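Local coordinates for protein histidine--tRNA ligase (Staphylococcus aureus, PDB 1QE0) that catalyses the ATP-dependent attachment of L-histidine to tRNA(His), releasing AMP and diphosphate, as a homodimeric class II aminoacyl-tRNA synthetase, at residues H158-M169 / Y262-D272. Numbering follows the deposited sequence.
Sequences HLKLVINSVGDM and YTHTAFELMMD
Met270 N donates to Lys160 O at 2.7 Å, while the return bond, from Lys160 N to Met270 O, is weak. Val162 and Glu268 form the next hydrogen-bonded antiparallel pair, Val162 N giving to Glu268 O and Glu268 N to Val162 O, and Asn164 with Ala266 repeats it two residues on. Toward the other end Asp272 N closes the pairing on His158 O at 2.9 Å, and the carboxylate of the same aspartate lies across the lysine chain. Bends at chi3 and chi4 of Lys160 bring NZ to the syn lone pair of Asp272 OD1 at 3.0 Å, a salt bridge diagonal to the strand pairing. Strands 159-165 and 265-272 thus join antiparallel, at 153°, within the mixed, largely antiparallel sheet of the class II synthetase catalytic domain, with 280-290 on the other side of 265-272. Side chains alternate between the faces: Lys160, Val162, Glu268 and Met270 share one, Leu159, Leu161, Ile163, Phe267, Leu269 and Met271 the other. Beside the lysine, Val162 CG2 touches Met270 CG at 3.9 Å. On the opposite face Leu159 sets CG against Leu269 CD2 at 3.7 Å, and Phe267 CB is approached by both Leu161 CD1 and Ile163 CG2. With chi1 at 75°, the Phe267 ring swings away from strand 159-165 and packs on Leu144 and Val147 of helix 137-153. Past the regular pairing the chain turns a corner at His264, whose carbonyl accepts from Val166 N at 3.2 Å. Ser165 OG accepts from Gly167 N in an ST turn. Asp168 then begins helix 169-183 as its N-cap, OD1 receiving Ser171 N, while the His264 ring stacks with Tyr234.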
loop_
_atom_site.group_PDB
_atom_site.type_symbol
_atom_site.label_atom_id
_atom_site.label_comp_id
_atom_site.label_asym_id
_atom_site.label_seq_id
_atom_site.Cartn_x
_atom_site.Cartn_y
_atom_site.Cartn_z
ATOM N N HIS A 158 -24.382 -4.949 -4.738
ATOM C CA HIS A 158 -25.339 -5.809 -4.041
ATOM C C HIS A 158 -24.858 -6.131 -2.638
ATOM O O HIS A 158 -24.816 -7.287 -2.199
ATOM C CB HIS A 158 -25.715 -7.033 -4.903
ATOM C CG HIS A 158 -26.552 -6.677 -6.105
ATOM N ND1 HIS A 158 -27.112 -5.425 -6.287
ATOM C CD2 HIS A 158 -26.958 -7.415 -7.169
ATOM C CE1 HIS A 158 -27.824 -5.408 -7.400
ATOM N NE2 HIS A 158 -27.747 -6.606 -7.949
ATOM N N LEU A 159 -24.469 -5.050 -1.961
ATOM C CA LEU A 159 -23.947 -5.076 -0.593
ATOM C C LEU A 159 -25.080 -5.209 0.403
ATOM O O LEU A 159 -26.211 -4.825 0.122
ATOM C CB LEU A 159 -23.146 -3.798 -0.296
ATOM C CG LEU A 159 -21.683 -3.762 -0.713
ATOM C CD1 LEU A 159 -21.311 -5.079 -1.362
ATOM C CD2 LEU A 159 -21.454 -2.581 -1.631
ATOM N N LYS A 160 -24.749 -5.676 1.594
ATOM C CA LYS A 160 -25.743 -5.888 2.625
ATOM C C LYS A 160 -25.031 -5.922 3.971
ATOM O O LYS A 160 -24.286 -6.859 4.276
ATOM C CB LYS A 160 -26.485 -7.181 2.261
ATOM C CG LYS A 160 -26.847 -8.178 3.325
ATOM C CD LYS A 160 -26.971 -9.523 2.610
ATOM C CE LYS A 160 -28.394 -10.067 2.499
ATOM N NZ LYS A 160 -29.299 -9.365 1.541
ATOM N N LEU A 161 -25.167 -4.810 4.693
ATOM C CA LEU A 161 -24.546 -4.614 6.007
ATOM C C LEU A 161 -25.389 -5.297 7.074
ATOM O O LEU A 161 -26.574 -5.067 7.177
ATOM C CB LEU A 161 -24.374 -3.104 6.293
ATOM C CG LEU A 161 -23.800 -2.466 7.571
ATOM C CD1 LEU A 161 -23.475 -3.499 8.604
ATOM C CD2 LEU A 161 -22.570 -1.657 7.261
ATOM N N VAL A 162 -24.742 -6.125 7.872
ATOM C CA VAL A 162 -25.378 -6.877 8.918
ATOM C C VAL A 162 -24.686 -6.544 10.234
ATOM O O VAL A 162 -23.469 -6.684 10.354
ATOM C CB VAL A 162 -25.232 -8.356 8.613
ATOM C CG1 VAL A 162 -25.872 -9.182 9.676
ATOM C CG2 VAL A 162 -25.821 -8.657 7.255
ATOM N N ILE A 163 -25.470 -6.103 11.220
ATOM C CA ILE A 163 -24.958 -5.712 12.539
ATOM C C ILE A 163 -25.657 -6.450 13.679
ATOM O O ILE A 163 -26.684 -7.074 13.485
ATOM C CB ILE A 163 -25.149 -4.214 12.781
ATOM C CG1 ILE A 163 -26.623 -3.895 12.856
ATOM C CG2 ILE A 163 -24.554 -3.395 11.644
ATOM C CD1 ILE A 163 -26.883 -2.438 13.132
ATOM N N ASN A 164 -25.084 -6.358 14.868
ATOM C CA ASN A 164 -25.604 -6.978 16.074
ATOM C C ASN A 164 -24.829 -6.362 17.251
ATOM O O ASN A 164 -23.845 -5.639 17.070
ATOM C CB ASN A 164 -25.406 -8.513 16.061
ATOM C CG ASN A 164 -26.003 -9.199 17.320
ATOM O OD1 ASN A 164 -25.479 -10.192 17.865
ATOM N ND2 ASN A 164 -27.091 -8.624 17.803
ATOM N N SER A 165 -25.285 -6.630 18.463
ATOM C CA SER A 165 -24.620 -6.117 19.624
ATOM C C SER A 165 -24.575 -7.189 20.658
ATOM O O SER A 165 -25.577 -7.822 20.929
ATOM C CB SER A 165 -25.386 -4.967 20.203
ATOM O OG SER A 165 -24.759 -4.577 21.414
ATOM N N VAL A 166 -23.423 -7.353 21.275
ATOM C CA VAL A 166 -23.264 -8.343 22.308
ATOM C C VAL A 166 -23.155 -7.639 23.663
ATOM O O VAL A 166 -22.568 -8.159 24.611
ATOM C CB VAL A 166 -22.051 -9.235 21.995
ATOM C CG1 VAL A 166 -22.414 -10.225 20.882
ATOM C CG2 VAL A 166 -20.896 -8.380 21.521
ATOM N N GLY A 167 -23.722 -6.438 23.732
ATOM C CA GLY A 167 -23.714 -5.661 24.958
ATOM C C GLY A 167 -22.353 -5.386 25.552
ATOM O O GLY A 167 -21.350 -5.655 24.940
ATOM N N ASP A 168 -22.330 -4.824 26.750
ATOM C CA ASP A 168 -21.092 -4.488 27.454
ATOM C C ASP A 168 -20.546 -5.654 28.249
ATOM O O ASP A 168 -20.994 -6.786 28.084
ATOM C CB ASP A 168 -21.330 -3.303 28.409
ATOM C CG ASP A 168 -22.377 -3.602 29.490
ATOM O OD1 ASP A 168 -23.039 -4.651 29.418
ATOM O OD2 ASP A 168 -22.559 -2.776 30.413
ATOM N N MET A 169 -19.598 -5.350 29.135
ATOM C CA MET A 169 -18.972 -6.339 30.015
ATOM C C MET A 169 -19.957 -6.846 31.084
ATOM O O MET A 169 -19.842 -7.980 31.556
ATOM C CB MET A 169 -17.745 -5.737 30.723
ATOM C CG MET A 169 -16.437 -5.662 29.916
ATOM S SD MET A 169 -14.954 -5.437 31.023
ATOM C CE MET A 169 -13.656 -6.478 30.120
ATOM N N TYR A 262 -14.864 -8.802 23.152
ATOM C CA TYR A 262 -15.635 -8.245 22.042
ATOM C C TYR A 262 -16.906 -7.614 22.587
ATOM O O TYR A 262 -17.796 -8.293 23.026
ATOM C CB TYR A 262 -15.982 -9.344 21.028
ATOM C CG TYR A 262 -15.062 -9.373 19.837
ATOM C CD1 TYR A 262 -14.451 -8.232 19.382
ATOM C CD2 TYR A 262 -14.890 -10.505 19.108
ATOM C CE1 TYR A 262 -13.710 -8.226 18.225
ATOM C CE2 TYR A 262 -14.150 -10.505 17.944
ATOM C CZ TYR A 262 -13.572 -9.357 17.505
ATOM O OH TYR A 262 -12.902 -9.329 16.308
ATOM N N THR A 263 -17.019 -6.307 22.520
ATOM C CA THR A 263 -18.195 -5.658 23.057
ATOM C C THR A 263 -19.013 -5.017 21.953
ATOM O O THR A 263 -18.631 -5.029 20.780
ATOM C CB THR A 263 -17.805 -4.548 24.076
ATOM O OG1 THR A 263 -16.703 -4.976 24.882
ATOM C CG2 THR A 263 -18.944 -4.239 25.001
ATOM N N HIS A 264 -20.162 -4.497 22.365
ATOM C CA HIS A 264 -21.118 -3.801 21.519
ATOM C C HIS A 264 -21.254 -4.167 20.051
ATOM O O HIS A 264 -21.518 -5.335 19.719
ATOM C CB HIS A 264 -20.911 -2.317 21.674
ATOM C CG HIS A 264 -21.271 -1.808 23.007
ATOM N ND1 HIS A 264 -20.338 -1.586 23.997
ATOM C CD2 HIS A 264 -22.463 -1.421 23.537
ATOM C CE1 HIS A 264 -20.932 -1.075 25.072
ATOM N NE2 HIS A 264 -22.217 -0.973 24.790
ATOM N N THR A 265 -21.093 -3.171 19.174
ATOM C CA THR A 265 -21.257 -3.387 17.751
ATOM C C THR A 265 -20.431 -4.452 17.082
ATOM O O THR A 265 -19.222 -4.540 17.285
ATOM C CB THR A 265 -21.127 -2.112 17.013
ATOM O OG1 THR A 265 -22.075 -1.224 17.583
ATOM C CG2 THR A 265 -21.466 -2.300 15.539
ATOM N N ALA A 266 -21.119 -5.288 16.319
ATOM C CA ALA A 266 -20.498 -6.368 15.582
ATOM C C ALA A 266 -21.173 -6.237 14.233
ATOM O O ALA A 266 -22.342 -5.872 14.173
ATOM C CB ALA A 266 -20.819 -7.691 16.217
ATOM N N PHE A 267 -20.404 -6.384 13.159
ATOM C CA PHE A 267 -20.970 -6.263 11.839
ATOM C C PHE A 267 -20.220 -7.085 10.811
ATOM O O PHE A 267 -19.121 -7.587 11.073
ATOM C CB PHE A 267 -21.069 -4.798 11.408
ATOM C CG PHE A 267 -19.763 -4.193 11.016
ATOM C CD1 PHE A 267 -18.904 -3.676 11.983
ATOM C CD2 PHE A 267 -19.359 -4.192 9.673
ATOM C CE1 PHE A 267 -17.658 -3.168 11.629
ATOM C CE2 PHE A 267 -18.106 -3.684 9.300
ATOM C CZ PHE A 267 -17.260 -3.178 10.281
ATOM N N GLU A 268 -20.843 -7.209 9.641
ATOM C CA GLU A 268 -20.309 -7.957 8.533
ATOM C C GLU A 268 -20.939 -7.328 7.325
ATOM O O GLU A 268 -22.122 -6.997 7.376
ATOM C CB GLU A 268 -20.749 -9.387 8.656
ATOM C CG GLU A 268 -19.572 -10.282 8.739
ATOM C CD GLU A 268 -19.937 -11.722 8.979
ATOM O OE1 GLU A 268 -19.222 -12.366 9.783
ATOM O OE2 GLU A 268 -20.916 -12.213 8.364
ATOM N N LEU A 269 -20.138 -7.026 6.302
ATOM C CA LEU A 269 -20.650 -6.422 5.075
ATOM C C LEU A 269 -20.733 -7.604 4.153
ATOM O O LEU A 269 -19.806 -8.431 4.109
ATOM C CB LEU A 269 -19.674 -5.412 4.471
ATOM C CG LEU A 269 -20.292 -4.223 3.716
ATOM C CD1 LEU A 269 -19.292 -3.496 2.910
ATOM C CD2 LEU A 269 -21.368 -4.656 2.814
ATOM N N MET A 270 -21.852 -7.750 3.460
ATOM C CA MET A 270 -21.939 -8.878 2.565
ATOM C C MET A 270 -22.417 -8.566 1.169
ATOM O O MET A 270 -23.025 -7.527 0.899
ATOM C CB MET A 270 -22.673 -10.075 3.197
ATOM C CG MET A 270 -23.220 -9.850 4.595
ATOM S SD MET A 270 -23.488 -11.405 5.444
ATOM C CE MET A 270 -21.833 -11.976 5.552
ATOM N N MET A 271 -21.946 -9.423 0.273
ATOM C CA MET A 271 -22.189 -9.358 -1.148
ATOM C C MET A 271 -23.074 -10.500 -1.537
ATOM O O MET A 271 -22.807 -11.674 -1.223
ATOM C CB MET A 271 -20.838 -9.478 -1.875
ATOM C CG MET A 271 -20.831 -9.998 -3.323
ATOM S SD MET A 271 -20.790 -8.699 -4.592
ATOM C CE MET A 271 -20.178 -7.332 -3.690
ATOM N N ASP A 272 -24.169 -10.125 -2.165
ATOM C CA ASP A 272 -25.116 -11.084 -2.671
ATOM C C ASP A 272 -24.647 -11.284 -4.109
ATOM O O ASP A 272 -24.725 -10.352 -4.930
ATOM C CB ASP A 272 -26.535 -10.490 -2.685
ATOM C CG ASP A 272 -27.119 -10.301 -1.296
ATOM O OD1 ASP A 272 -27.739 -9.232 -1.058
ATOM O OD2 ASP A 272 -26.983 -11.233 -0.468
#